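Side-chain contacts in glutaminase 1 (Escherichia coli, PDB 1U60), which catalyses the hydrolysis of L-glutamine to L-glutamate and ammonium as a homotetrameric member of the glutaminase family: residues 119-124 against 186-191; 71-76 against 83-88; 125-130 against 137-142; 210-215 against 233-238; 102-107 against 172-177. All coordinates share one frame; numbering follows the deposited sequence.

Contact 1. Residues 119-124 against 186-191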
# COMPACT_ATOMS: atom_id res chain seq x y z
N GLY A 119 0.73 3.58 -16.85
CA GLY A 119 1.79 4.26 -16.16
C GLY A 119 3.18 3.82 -16.58
O GLY A 119 4.11 4.61 -16.59
N ALA A 120 3.32 2.55 -16.92
CA ALA A 120 4.61 2.00 -17.26
C ALA A 120 5.03 2.52 -18.61
O ALA A 120 6.17 2.87 -18.82
CB ALA A 120 4.54 0.48 -17.27
N ILE A 121 4.08 2.58 -19.54
CA ILE A 121 4.38 3.12 -20.87
C ILE A 121 4.78 4.60 -20.77
O ILE A 121 5.73 5.04 -21.43
CB ILE A 121 3.18 2.91 -21.82
CG1 ILE A 121 3.03 1.42 -22.13
CG2 ILE A 121 3.39 3.66 -23.14
CD1 ILE A 121 1.68 1.00 -22.72
N ALA A 122 4.11 5.33 -19.90
CA ALA A 122 4.45 6.74 -19.60
C ALA A 122 5.82 6.87 -18.94
O ALA A 122 6.61 7.78 -19.31
CB ALA A 122 3.41 7.39 -18.79
N THR A 123 6.16 5.93 -18.05
CA THR A 123 7.46 5.95 -17.35
C THR A 123 8.58 5.62 -18.39
O THR A 123 9.63 6.26 -18.42
CB THR A 123 7.46 4.99 -16.21
OG1 THR A 123 6.36 5.30 -15.30
CG2 THR A 123 8.77 5.07 -15.42
N THR A 124 8.35 4.63 -19.26
CA THR A 124 9.28 4.35 -20.34
C THR A 124 9.52 5.59 -21.20
O THR A 124 10.66 5.85 -21.59
CB THR A 124 8.74 3.19 -21.18
OG1 THR A 124 8.73 1.98 -20.41
CG2 THR A 124 9.63 2.87 -22.38
N MET A 186 4.59 5.76 -30.52
CA MET A 186 4.94 4.43 -30.99
C MET A 186 6.35 4.05 -30.51
O MET A 186 6.58 2.91 -30.21
CB MET A 186 4.67 4.22 -32.51
CG MET A 186 3.11 4.07 -32.81
SD MET A 186 1.96 2.88 -31.80
CE MET A 186 1.47 3.92 -30.45
N GLU A 187 7.26 5.03 -30.37
CA GLU A 187 8.54 4.79 -29.68
C GLU A 187 8.36 4.28 -28.26
O GLU A 187 9.03 3.33 -27.86
CB GLU A 187 9.37 6.10 -29.65
CG GLU A 187 10.63 6.07 -28.78
CD GLU A 187 11.48 7.35 -28.91
OE1 GLU A 187 11.16 8.18 -29.83
OE2 GLU A 187 12.47 7.50 -28.11
N ALA A 188 7.51 4.95 -27.49
CA ALA A 188 7.24 4.49 -26.13
C ALA A 188 6.68 3.08 -26.11
O ALA A 188 7.07 2.25 -25.29
CB ALA A 188 6.30 5.44 -25.41
N CYS A 189 5.76 2.80 -27.03
CA CYS A 189 5.10 1.51 -27.05
C CYS A 189 6.12 0.45 -27.44
O CYS A 189 6.19 -0.62 -26.84
CB CYS A 189 3.88 1.56 -27.98
SG CYS A 189 2.92 0.02 -28.01
N ASP A 190 6.94 0.73 -28.43
CA ASP A 190 7.95 -0.20 -28.88
C ASP A 190 8.90 -0.54 -27.72
O ASP A 190 9.14 -1.70 -27.44
CB ASP A 190 8.69 0.45 -30.06
CG ASP A 190 9.92 -0.31 -30.55
OD1 ASP A 190 10.21 -1.48 -30.16
OD2 ASP A 190 10.68 0.25 -31.36
N VAL A 191 9.45 0.46 -27.06
CA VAL A 191 10.46 0.18 -26.04
C VAL A 191 9.84 -0.54 -24.86
O VAL A 191 10.45 -1.44 -24.30
CB VAL A 191 11.24 1.41 -25.65
CG1 VAL A 191 12.25 1.12 -24.58
CG2 VAL A 191 11.97 1.93 -26.90

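Contact 2. Residues 71-76 against 83-88. With EDO (1,2-ethanediol), chain G.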
# COMPACT_ATOMS: atom_id res chain seq x y z
N CYS A 71 12.13 -1.90 -13.04
CA CYS A 71 13.45 -1.45 -13.49
C CYS A 71 13.39 -0.09 -14.19
O CYS A 71 14.24 0.77 -14.01
CB CYS A 71 14.10 -2.45 -14.43
SG CYS A 71 14.18 -4.16 -13.80
N THR A 72 12.37 0.12 -15.02
CA THR A 72 12.29 1.39 -15.73
C THR A 72 11.90 2.50 -14.77
O THR A 72 12.35 3.68 -14.92
CB THR A 72 11.31 1.21 -16.91
OG1 THR A 72 11.97 0.40 -17.92
CG2 THR A 72 10.94 2.56 -17.55
N LEU A 73 11.05 2.17 -13.79
CA LEU A 73 10.75 3.12 -12.74
C LEU A 73 12.04 3.55 -12.05
O LEU A 73 12.25 4.73 -11.73
CB LEU A 73 9.77 2.51 -11.73
CG LEU A 73 9.51 3.30 -10.46
CD1 LEU A 73 9.04 4.74 -10.87
CD2 LEU A 73 8.52 2.63 -9.52
N ALA A 74 12.88 2.57 -11.72
CA ALA A 74 14.13 2.88 -11.01
C ALA A 74 14.97 3.86 -11.85
O ALA A 74 15.47 4.87 -11.35
CB ALA A 74 14.86 1.65 -10.72
N LEU A 75 15.04 3.61 -13.16
CA LEU A 75 15.78 4.51 -14.05
C LEU A 75 15.15 5.90 -14.12
O LEU A 75 15.86 6.92 -14.12
CB LEU A 75 15.92 3.88 -15.44
CG LEU A 75 16.78 4.66 -16.40
CD1 LEU A 75 18.16 4.98 -15.83
CD2 LEU A 75 16.86 3.88 -17.67
N ALA A 76 13.82 5.97 -14.18
CA ALA A 76 13.16 7.27 -14.28
C ALA A 76 13.46 8.08 -13.03
O ALA A 76 13.69 9.30 -13.09
CB ALA A 76 11.69 7.12 -14.42
N GLN A 83 9.97 13.77 -7.40
CA GLN A 83 8.87 14.73 -7.60
C GLN A 83 8.33 14.65 -9.02
O GLN A 83 7.12 14.61 -9.23
CB GLN A 83 9.27 16.19 -7.25
CG GLN A 83 8.06 17.11 -7.29
CD GLN A 83 7.04 16.76 -6.21
OE1 GLN A 83 7.38 16.75 -5.04
NE2 GLN A 83 5.83 16.43 -6.61
N ALA A 84 9.21 14.58 -10.02
CA ALA A 84 8.80 14.46 -11.38
C ALA A 84 8.04 13.19 -11.67
O ALA A 84 7.11 13.21 -12.45
CB ALA A 84 10.05 14.57 -12.30
N VAL A 85 8.48 12.06 -11.10
CA VAL A 85 7.77 10.84 -11.29
C VAL A 85 6.36 10.94 -10.68
O VAL A 85 5.39 10.52 -11.29
CB VAL A 85 8.56 9.65 -10.72
CG1 VAL A 85 7.68 8.38 -10.69
CG2 VAL A 85 9.80 9.40 -11.60
N GLN A 86 6.24 11.56 -9.53
CA GLN A 86 4.91 11.67 -8.86
C GLN A 86 3.96 12.59 -9.68
O GLN A 86 2.76 12.29 -9.83
CB GLN A 86 5.09 12.19 -7.43
CG GLN A 86 3.82 12.04 -6.63
CD GLN A 86 3.98 12.50 -5.19
OE1 GLN A 86 5.01 13.10 -4.82
NE2 GLN A 86 2.98 12.17 -4.34
N ASP A 87 4.50 13.68 -10.22
CA ASP A 87 3.74 14.64 -11.01
C ASP A 87 3.34 14.09 -12.39
O ASP A 87 2.20 14.29 -12.86
CB ASP A 87 4.60 15.88 -11.25
CG ASP A 87 4.80 16.74 -10.00
OD1 ASP A 87 4.07 16.57 -8.99
OD2 ASP A 87 5.69 17.61 -9.95
N LYS A 88 4.30 13.45 -13.07
CA LYS A 88 4.12 13.02 -14.46
C LYS A 88 3.54 11.61 -14.63
O LYS A 88 3.01 11.30 -15.69
CB LYS A 88 5.46 13.13 -15.19
CG LYS A 88 6.09 14.53 -15.10
CD LYS A 88 5.19 15.57 -15.75
CE LYS A 88 5.95 16.92 -15.89
NZ LYS A 88 5.05 18.07 -16.33
C1 EDO G . 3.96 18.99 -13.14
O1 EDO G . 2.97 18.30 -13.90
C2 EDO G . 4.50 20.19 -13.90
O2 EDO G . 5.88 20.03 -14.16

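Contact 3. Residues 125-130 against 137-142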
# COMPACT_ATOMS: atom_id res chain seq x y z
N SER A 125 8.49 6.39 -21.45
CA SER A 125 8.60 7.60 -22.27
C SER A 125 9.31 8.76 -21.56
O SER A 125 9.76 9.71 -22.24
CB SER A 125 7.20 8.10 -22.70
OG SER A 125 6.54 8.85 -21.68
N LEU A 126 9.36 8.69 -20.24
CA LEU A 126 9.96 9.71 -19.34
C LEU A 126 11.48 9.60 -19.21
O LEU A 126 12.11 10.60 -18.86
CB LEU A 126 9.32 9.61 -17.94
CG LEU A 126 9.60 10.68 -16.88
CD1 LEU A 126 9.40 12.09 -17.40
CD2 LEU A 126 8.77 10.42 -15.63
N ILE A 127 12.05 8.43 -19.50
CA ILE A 127 13.50 8.15 -19.46
C ILE A 127 14.25 9.16 -20.35
O ILE A 127 13.76 9.51 -21.41
CB ILE A 127 13.68 6.61 -20.00
CG1 ILE A 127 13.09 5.69 -18.98
CG2 ILE A 127 15.09 6.16 -20.38
CD1 ILE A 127 13.36 6.06 -17.68
N ASN A 128 15.41 9.64 -19.91
CA ASN A 128 16.25 10.50 -20.76
C ASN A 128 16.78 9.68 -21.96
O ASN A 128 17.31 8.58 -21.81
CB ASN A 128 17.49 11.00 -19.97
CG ASN A 128 17.19 12.04 -18.90
OD1 ASN A 128 18.05 12.29 -18.05
ND2 ASN A 128 16.06 12.71 -18.99
N ALA A 129 16.64 10.21 -23.16
CA ALA A 129 17.09 9.52 -24.38
C ALA A 129 17.03 10.46 -25.56
O ALA A 129 16.04 11.18 -25.74
CB ALA A 129 16.19 8.32 -24.69
N GLU A 130 18.05 10.41 -26.41
CA GLU A 130 18.11 11.23 -27.63
C GLU A 130 17.32 10.62 -28.76
O GLU A 130 16.92 11.32 -29.68
CB GLU A 130 19.56 11.35 -28.10
CG GLU A 130 20.39 12.15 -27.14
CD GLU A 130 20.27 13.62 -27.41
OE1 GLU A 130 21.09 14.13 -28.23
OE2 GLU A 130 19.35 14.26 -26.83
N GLN A 137 18.56 0.96 -25.06
CA GLN A 137 19.86 0.57 -24.52
C GLN A 137 19.96 0.93 -23.04
O GLN A 137 20.47 0.13 -22.27
CB GLN A 137 21.03 1.20 -25.31
CG GLN A 137 21.31 0.50 -26.64
CD GLN A 137 21.47 -1.03 -26.55
OE1 GLN A 137 22.27 -1.52 -25.76
NE2 GLN A 137 20.73 -1.76 -27.37
N ARG A 138 19.45 2.09 -22.62
CA ARG A 138 19.60 2.52 -21.24
C ARG A 138 18.72 1.66 -20.32
O ARG A 138 19.14 1.30 -19.25
CB ARG A 138 19.28 3.99 -21.09
CG ARG A 138 20.27 4.95 -21.81
CD ARG A 138 20.05 6.43 -21.48
NE ARG A 138 20.38 6.70 -20.08
CZ ARG A 138 19.54 7.13 -19.13
NH1 ARG A 138 18.28 7.46 -19.39
NH2 ARG A 138 20.00 7.32 -17.90
N ILE A 139 17.55 1.26 -20.79
CA ILE A 139 16.64 0.37 -20.02
C ILE A 139 17.19 -1.04 -19.92
O ILE A 139 17.23 -1.61 -18.84
CB ILE A 139 15.24 0.38 -20.63
CG1 ILE A 139 14.54 1.72 -20.30
CG2 ILE A 139 14.39 -0.80 -20.14
CD1 ILE A 139 13.31 2.02 -21.13
N LEU A 140 17.70 -1.59 -21.04
CA LEU A 140 18.35 -2.91 -21.02
C LEU A 140 19.52 -2.90 -20.02
O LEU A 140 19.68 -3.83 -19.26
CB LEU A 140 18.81 -3.31 -22.42
CG LEU A 140 19.57 -4.63 -22.50
CD1 LEU A 140 18.70 -5.77 -21.99
CD2 LEU A 140 20.03 -4.88 -23.94
N HIS A 141 20.29 -1.82 -20.01
CA HIS A 141 21.46 -1.71 -19.14
C HIS A 141 21.05 -1.72 -17.67
O HIS A 141 21.66 -2.41 -16.88
CB HIS A 141 22.25 -0.45 -19.50
CG HIS A 141 23.53 -0.32 -18.76
ND1 HIS A 141 24.62 -1.12 -19.02
CD2 HIS A 141 23.88 0.49 -17.74
CE1 HIS A 141 25.61 -0.78 -18.21
NE2 HIS A 141 25.18 0.19 -17.42
N ILE A 142 20.03 -0.95 -17.31
CA ILE A 142 19.61 -0.98 -15.91
C ILE A 142 19.06 -2.33 -15.47
O ILE A 142 19.34 -2.77 -14.33
CB ILE A 142 18.69 0.18 -15.52
CG1 ILE A 142 18.86 0.41 -14.02
CG2 ILE A 142 17.23 -0.06 -15.91
CD1 ILE A 142 18.07 1.61 -13.52

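Contact 4. Residues 210-215 against 233-238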
# COMPACT_ATOMS: atom_id res chain seq x y z
N ALA A 210 17.33 -8.02 -4.17
CA ALA A 210 18.41 -7.82 -3.26
C ALA A 210 19.09 -6.46 -3.50
O ALA A 210 19.52 -5.81 -2.57
CB ALA A 210 19.40 -8.92 -3.35
N THR A 211 19.12 -6.02 -4.74
CA THR A 211 19.67 -4.71 -5.05
C THR A 211 18.80 -3.64 -4.38
O THR A 211 19.32 -2.69 -3.78
CB THR A 211 19.77 -4.51 -6.55
OG1 THR A 211 20.69 -5.48 -7.12
CG2 THR A 211 20.29 -3.11 -6.84
N LEU A 212 17.48 -3.81 -4.45
CA LEU A 212 16.59 -2.89 -3.80
C LEU A 212 16.74 -3.04 -2.29
O LEU A 212 16.82 -2.02 -1.56
CB LEU A 212 15.18 -3.14 -4.27
CG LEU A 212 14.87 -2.93 -5.75
CD1 LEU A 212 13.43 -3.44 -6.11
CD2 LEU A 212 15.06 -1.45 -6.17
N ALA A 213 16.80 -4.26 -1.76
CA ALA A 213 16.92 -4.44 -0.32
C ALA A 213 18.21 -3.79 0.25
O ALA A 213 18.21 -3.32 1.38
CB ALA A 213 16.89 -5.96 0.07
N ALA A 214 19.29 -3.80 -0.56
CA ALA A 214 20.59 -3.24 -0.20
C ALA A 214 20.68 -1.72 -0.41
O ALA A 214 21.76 -1.12 -0.26
CB ALA A 214 21.68 -3.93 -0.96
N GLY A 215 19.54 -1.07 -0.67
CA GLY A 215 19.48 0.36 -0.88
C GLY A 215 20.13 0.79 -2.18
O GLY A 215 20.64 1.91 -2.30
N TYR A 233 10.85 4.95 -2.76
CA TYR A 233 9.79 5.33 -3.68
C TYR A 233 9.40 4.14 -4.54
O TYR A 233 8.25 3.92 -4.86
CB TYR A 233 10.27 6.45 -4.60
CG TYR A 233 10.59 7.74 -3.86
CD1 TYR A 233 9.57 8.52 -3.30
CD2 TYR A 233 11.91 8.17 -3.73
CE1 TYR A 233 9.88 9.68 -2.63
CE2 TYR A 233 12.21 9.33 -3.08
CZ TYR A 233 11.20 10.07 -2.51
OH TYR A 233 11.50 11.24 -1.88
N ILE A 234 10.42 3.40 -4.94
CA ILE A 234 10.19 2.17 -5.78
C ILE A 234 9.37 1.15 -5.00
O ILE A 234 8.39 0.58 -5.49
CB ILE A 234 11.47 1.54 -6.21
CG1 ILE A 234 12.26 2.49 -7.08
CG2 ILE A 234 11.19 0.23 -6.93
CD1 ILE A 234 13.69 2.05 -7.23
N LEU A 235 9.78 0.91 -3.77
CA LEU A 235 9.08 -0.04 -2.91
C LEU A 235 7.67 0.39 -2.53
O LEU A 235 6.78 -0.47 -2.44
CB LEU A 235 9.92 -0.28 -1.64
CG LEU A 235 11.33 -0.90 -1.85
CD1 LEU A 235 11.99 -1.22 -0.57
CD2 LEU A 235 11.29 -2.16 -2.76
N ALA A 236 7.45 1.69 -2.35
CA ALA A 236 6.12 2.20 -2.07
C ALA A 236 5.21 1.91 -3.26
O ALA A 236 4.07 1.42 -3.09
CB ALA A 236 6.14 3.68 -1.80
N GLU A 237 5.70 2.19 -4.46
CA GLU A 237 4.90 1.93 -5.66
C GLU A 237 4.55 0.44 -5.77
O GLU A 237 3.39 0.10 -6.10
CB GLU A 237 5.64 2.40 -6.92
CG GLU A 237 5.88 3.94 -7.04
CD GLU A 237 4.75 4.79 -7.54
OE1 GLU A 237 3.55 4.38 -7.49
OE2 GLU A 237 5.08 5.96 -7.99
N MET A 238 5.53 -0.42 -5.48
CA MET A 238 5.31 -1.86 -5.48
C MET A 238 4.24 -2.23 -4.43
O MET A 238 3.34 -3.03 -4.74
CB MET A 238 6.60 -2.61 -5.20
CG MET A 238 7.58 -2.60 -6.41
SD MET A 238 9.25 -3.12 -5.99
CE MET A 238 9.00 -4.85 -5.59

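Contact 5. Residues 102-107 against 172-177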
# COMPACT_ATOMS: atom_id res chain seq x y z
N ILE A 102 -10.75 2.51 -18.30
CA ILE A 102 -11.69 3.19 -17.41
C ILE A 102 -10.88 3.99 -16.38
O ILE A 102 -11.11 5.18 -16.15
CB ILE A 102 -12.63 2.20 -16.73
CG1 ILE A 102 -13.58 1.52 -17.74
CG2 ILE A 102 -13.47 2.91 -15.65
CD1 ILE A 102 -14.52 0.48 -17.10
N ALA A 103 -9.84 3.34 -15.83
CA ALA A 103 -8.94 4.00 -14.90
C ALA A 103 -8.42 5.33 -15.44
O ALA A 103 -8.42 6.35 -14.73
CB ALA A 103 -7.73 3.09 -14.56
N LEU A 104 -7.95 5.34 -16.67
CA LEU A 104 -7.45 6.54 -17.25
C LEU A 104 -8.52 7.59 -17.35
O LEU A 104 -8.31 8.72 -16.95
CB LEU A 104 -6.89 6.29 -18.66
CG LEU A 104 -5.56 5.56 -18.74
CD1 LEU A 104 -5.21 5.19 -20.17
CD2 LEU A 104 -4.43 6.42 -18.19
N GLU A 105 -9.68 7.22 -17.89
CA GLU A 105 -10.67 8.25 -18.22
C GLU A 105 -11.24 8.85 -16.96
O GLU A 105 -11.57 10.04 -16.94
CB GLU A 105 -11.77 7.68 -19.17
CG GLU A 105 -11.60 8.17 -20.60
CD GLU A 105 -12.88 8.28 -21.44
OE1 GLU A 105 -14.04 8.05 -20.97
OE2 GLU A 105 -12.72 8.60 -22.65
N LEU A 106 -11.28 8.06 -15.90
CA LEU A 106 -11.72 8.55 -14.59
C LEU A 106 -10.75 9.52 -13.89
O LEU A 106 -11.13 10.17 -12.91
CB LEU A 106 -12.06 7.39 -13.65
CG LEU A 106 -13.27 6.52 -14.00
CD1 LEU A 106 -13.40 5.33 -13.04
CD2 LEU A 106 -14.58 7.34 -14.01
N HIS A 107 -9.52 9.62 -14.38
CA HIS A 107 -8.51 10.44 -13.72
C HIS A 107 -7.93 11.42 -14.70
O HIS A 107 -6.77 11.86 -14.60
CB HIS A 107 -7.46 9.54 -13.07
CG HIS A 107 -7.99 8.73 -11.92
ND1 HIS A 107 -8.12 9.26 -10.65
CD2 HIS A 107 -8.45 7.46 -11.85
CE1 HIS A 107 -8.61 8.32 -9.85
NE2 HIS A 107 -8.82 7.22 -10.56
N ALA A 172 -0.97 4.00 -25.36
CA ALA A 172 0.05 4.97 -25.66
C ALA A 172 -0.57 6.23 -26.29
O ALA A 172 -0.19 7.33 -25.96
CB ALA A 172 1.04 4.41 -26.56
N TRP A 173 -1.50 6.06 -27.21
CA TRP A 173 -2.14 7.20 -27.83
C TRP A 173 -3.04 7.95 -26.86
O TRP A 173 -3.13 9.17 -26.94
CB TRP A 173 -2.91 6.76 -29.12
CG TRP A 173 -2.04 6.52 -30.32
CD1 TRP A 173 -1.93 5.37 -31.01
CD2 TRP A 173 -1.15 7.45 -30.97
NE1 TRP A 173 -1.04 5.50 -32.05
CE2 TRP A 173 -0.53 6.76 -32.04
CE3 TRP A 173 -0.79 8.78 -30.73
CZ2 TRP A 173 0.40 7.37 -32.90
CZ3 TRP A 173 0.12 9.39 -31.58
CH2 TRP A 173 0.72 8.68 -32.64
N LEU A 174 -3.75 7.25 -25.97
CA LEU A 174 -4.53 7.91 -24.95
C LEU A 174 -3.68 8.78 -24.02
O LEU A 174 -4.04 9.94 -23.70
CB LEU A 174 -5.27 6.91 -24.08
CG LEU A 174 -6.45 6.19 -24.75
CD1 LEU A 174 -6.98 5.11 -23.83
CD2 LEU A 174 -7.55 7.17 -25.20
N LEU A 175 -2.58 8.23 -23.56
CA LEU A 175 -1.58 9.00 -22.80
C LEU A 175 -1.08 10.23 -23.60
O LEU A 175 -1.10 11.36 -23.10
CB LEU A 175 -0.42 8.12 -22.38
CG LEU A 175 -0.81 7.03 -21.40
CD1 LEU A 175 0.24 5.96 -21.42
CD2 LEU A 175 -0.96 7.59 -20.00
N TYR A 176 -0.68 10.02 -24.84
CA TYR A 176 -0.11 11.08 -25.64
C TYR A 176 -1.14 12.21 -25.82
O TYR A 176 -0.80 13.42 -25.70
CB TYR A 176 0.28 10.54 -26.98
CG TYR A 176 1.04 11.52 -27.83
CD1 TYR A 176 0.38 12.37 -28.72
CD2 TYR A 176 2.42 11.61 -27.75
CE1 TYR A 176 1.06 13.29 -29.49
CE2 TYR A 176 3.13 12.52 -28.52
CZ TYR A 176 2.44 13.36 -29.39
OH TYR A 176 3.12 14.27 -30.17
N SER A 177 -2.38 11.80 -26.06
CA SER A 177 -3.47 12.73 -26.28
C SER A 177 -3.74 13.59 -25.04
O SER A 177 -4.06 14.76 -25.16
CB SER A 177 -4.73 11.97 -26.74
OG SER A 177 -5.84 12.84 -26.78

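Contact 1. Residues 119-124 against 186-191
Ile121 and Thr124 of helix 117-126 pack on Ala188 and Val191 of helix 185-195, a steep helix crossing within the helical part of the serine beta-lactamase-like fold. The two axes run at 108° and approach to 8.7 Å, a spacing consistent with the small Ala188 at the crossing.

The apolar contacts carry the join. Ala188 CB lies 4.1 Å from Ile121 CG2 and 4.0 Å from the carbonyl oxygen of Ile121, so the methyl meets backbone as well as side chain. Thr124 presents its methyl rather than its hydroxyl: with CG2 anti to the backbone N, this group reaches across to Val191 CG1 at 3.8 Å and also comes within 3.9 Å of Ala188 O. Ile139 of helix 132-147 touches both Thr124 and Val191, while Ile121 reaches Asn168 and Tyr192, both predicted to bind substrate.

No hydrogen bond links the two helices; the polar groups of the threonines are served within their own helix. Thr123 OG1 meets Gly119 O at 2.7 Å. One residue on, Thr124 OG1 bonds to Ala120 O at 3.1 Å from above the carbonyl plane, while Thr124 N reaches that same oxygen from the opposite face.

Contact 2. Residues 71-76 against 83-88
Val85 meets helix 68-80 with both of its methyls, dividing them between two residues one helical turn apart. CG1 lies 3.9 Å from Leu73 CD1, and CG2 lies 4.1 Å from Ala76 CB. The fork is set by the first torsion of Val85, which places CG1 anti to the backbone N (chi1 169°) and CG2 beside it. On the other side Leu73 has to reach: its bond to CB does not aim at helix 82-88, and the branched end brings CD1 to the valine, the two side chains crossing at about a right angle. Ala76, by contrast, has its CB directed at helix 82-88. No hydrogen bond joins the segments.

The next shell is polar. On helix 82-88, Gln83 NE2 bonds to Asp87 OD1 at 3.0 Å, coming from above the carboxylate plane and bracing one turn along its outer side. Lys88 NZ makes two weak hydrogen bonds to a 1,2-ethanediol, probably from the crystallisation liquor. Gln86 NE2 bonds to Asp249 of the second subunit, whose Tyr252 also packs on Val85.

The two helices are consecutive in the chain, and helix 68-80 begins just after the predicted substrate-binding Ser66. Side chains of helix 68-80 also touch helices 117-126, 132-147 and 231-241, so it is packed among several helices.

Contact 3. Residues 125-130 against 137-142
Arg138 reaches Asn128 through a bend: after an extended middle section its chain turns at chi3 (68°), and the guanidinium is carried round to the backbone of the opposing segment. Ile127 has CG2 anti to its own backbone N, which sets that methyl beside the arginine and leads CG1 toward Ile139.

Arg138 NH1 donates to Asn128 O at 2.8 Å with an N-H...O angle of 139°. The donor lies in the carbonyl plane, on a lone pair of the oxygen, although the oxygen is itself somewhat tilted from the guanidinium plane. The same nitrogen forms a salt bridge with Asp79, whose carboxylate oxygen OD2 also accepts from Asn128 N; the aspartate therefore ties the arginine and the loop together.

Here the linker that follows helix 117-126 folds back on the next helix, 132-147, in the helical region of a beta-lactamase-like fold. Arg135 adds to it by bonding to Ile127 O.

Ile127 CG2 packs against the guanidinium, 3.6 Å from Arg138 NH1, approaching it obliquely as the two side chains run past each other in opposite directions. The apolar part follows: Ile127 CG1 faces Ile139 CD1 at 4.3 Å, where Ala76 touches Ile127 and Thr72 touches Ile139, both from helix 68-80.

Contact 4. Residues 210-215 against 233-238
No flat group lies between Leu212 and its partners Ile234, Leu235 and Met238; the one aromatic ring in the two segments, that of Tyr233, instead meets Tyr252 of the second subunit, with the planes at about 50°. The join is an apolar contact in the beta-lactamase-like fold: a single leucine near the end of helix 202-213, set against three side chains of helix 231-241.

Leu212 divides its work between its two methyls. CD2 goes to Ile234 CD1 at 3.9 Å, the side chains crossing at about a right angle. CD1 serves two neighbours, Leu235 CD2 at 4.2 Å and the sulfur of Met238. Leucine and leucine run past each other in opposite directions, whereas Met238 brings its SD in through an extended chi2. The CG of Leu212 stands beside the backbone N (chi1 -63°), and with chi2 extended to CD1, that methyl reaches Leu235 and Met238 while CD2 branches toward Ile234; the nearest CA atoms, of Leu212 and Leu235, are 8.1 Å apart.

Strand 265-270 closes the cluster from the sheet side: Val269 touches Leu212 and Leu235, and Leu267 touches Met238. Helix 68-80 backs Ile234 through Val70, Ala74 and Leu77, while Phe308 of the second subunit packs on Leu235. Just beyond Leu212 the helix stops in a Schellman motif. Gly215 supplies its C-prime residue with a positive phi of 70°, and Gly215 N bonds to Leu212 O at 3.0 Å.

Contact 5. Residues 102-107 against 172-177
Leu104, which meets Leu174 and Leu175, stands in a helical turn held by the backbone bond from Leu106 N to Ile102 O at 2.9 Å. Its own carbonyl oxygen takes the N of His107 at 3.0 Å, where the chain is leaving the helix. The His107 ring then brings its edge, in plane, to Ala103 O. Both backbone bonds stay inside segment 102-107, and no hydrogen bond crosses to the other helix.

What crosses is leucine against leucine. The two methyls of Leu104 part company: CD1 lies 4.1 Å from Leu174 CD1, and CD2 lies at the same distance from Leu175 CD2. Towards Leu175 the side chains cross at about a right angle. Leu104 has CG beside the backbone N (chi1 -74°) and an extended chi2 to CD1, so that CD1 and CD2 are directed at the two successive leucines. Leu175 aims less directly, and it is the tip of its chain that closes the distance.

The pair is graded in depth. Leu174 lies at the surface, whereas Leu175 is buried and also packs on Pro111 and Tyr180. The contact thus packs the short helix 101-106 against helix 166-178, whose Ala172 and Trp173 in turn lie against Met186 of helix 185-195.

The five contacts illustrate how chemistry follows depth in a helical fold. Contacts 1, 2 and 4 are buried and apolar across their interfaces; contact 5 is likewise apolar but lies farthest from the chain centre and has one exposed leucine. Contact 3, only partly buried, is the one that adds a cross-segment hydrogen bond. Contacts 1 and 3 share helix 117-126, and contact 3 nests within the loop that contact 1 closes, Ile139 touching Val191. Helix 68-80 of contact 2 touches contacts 1, 3 and 4. Contact 4 lies on the sheet side, and contact 5 reaches contact 1 through Met186 and Trp173.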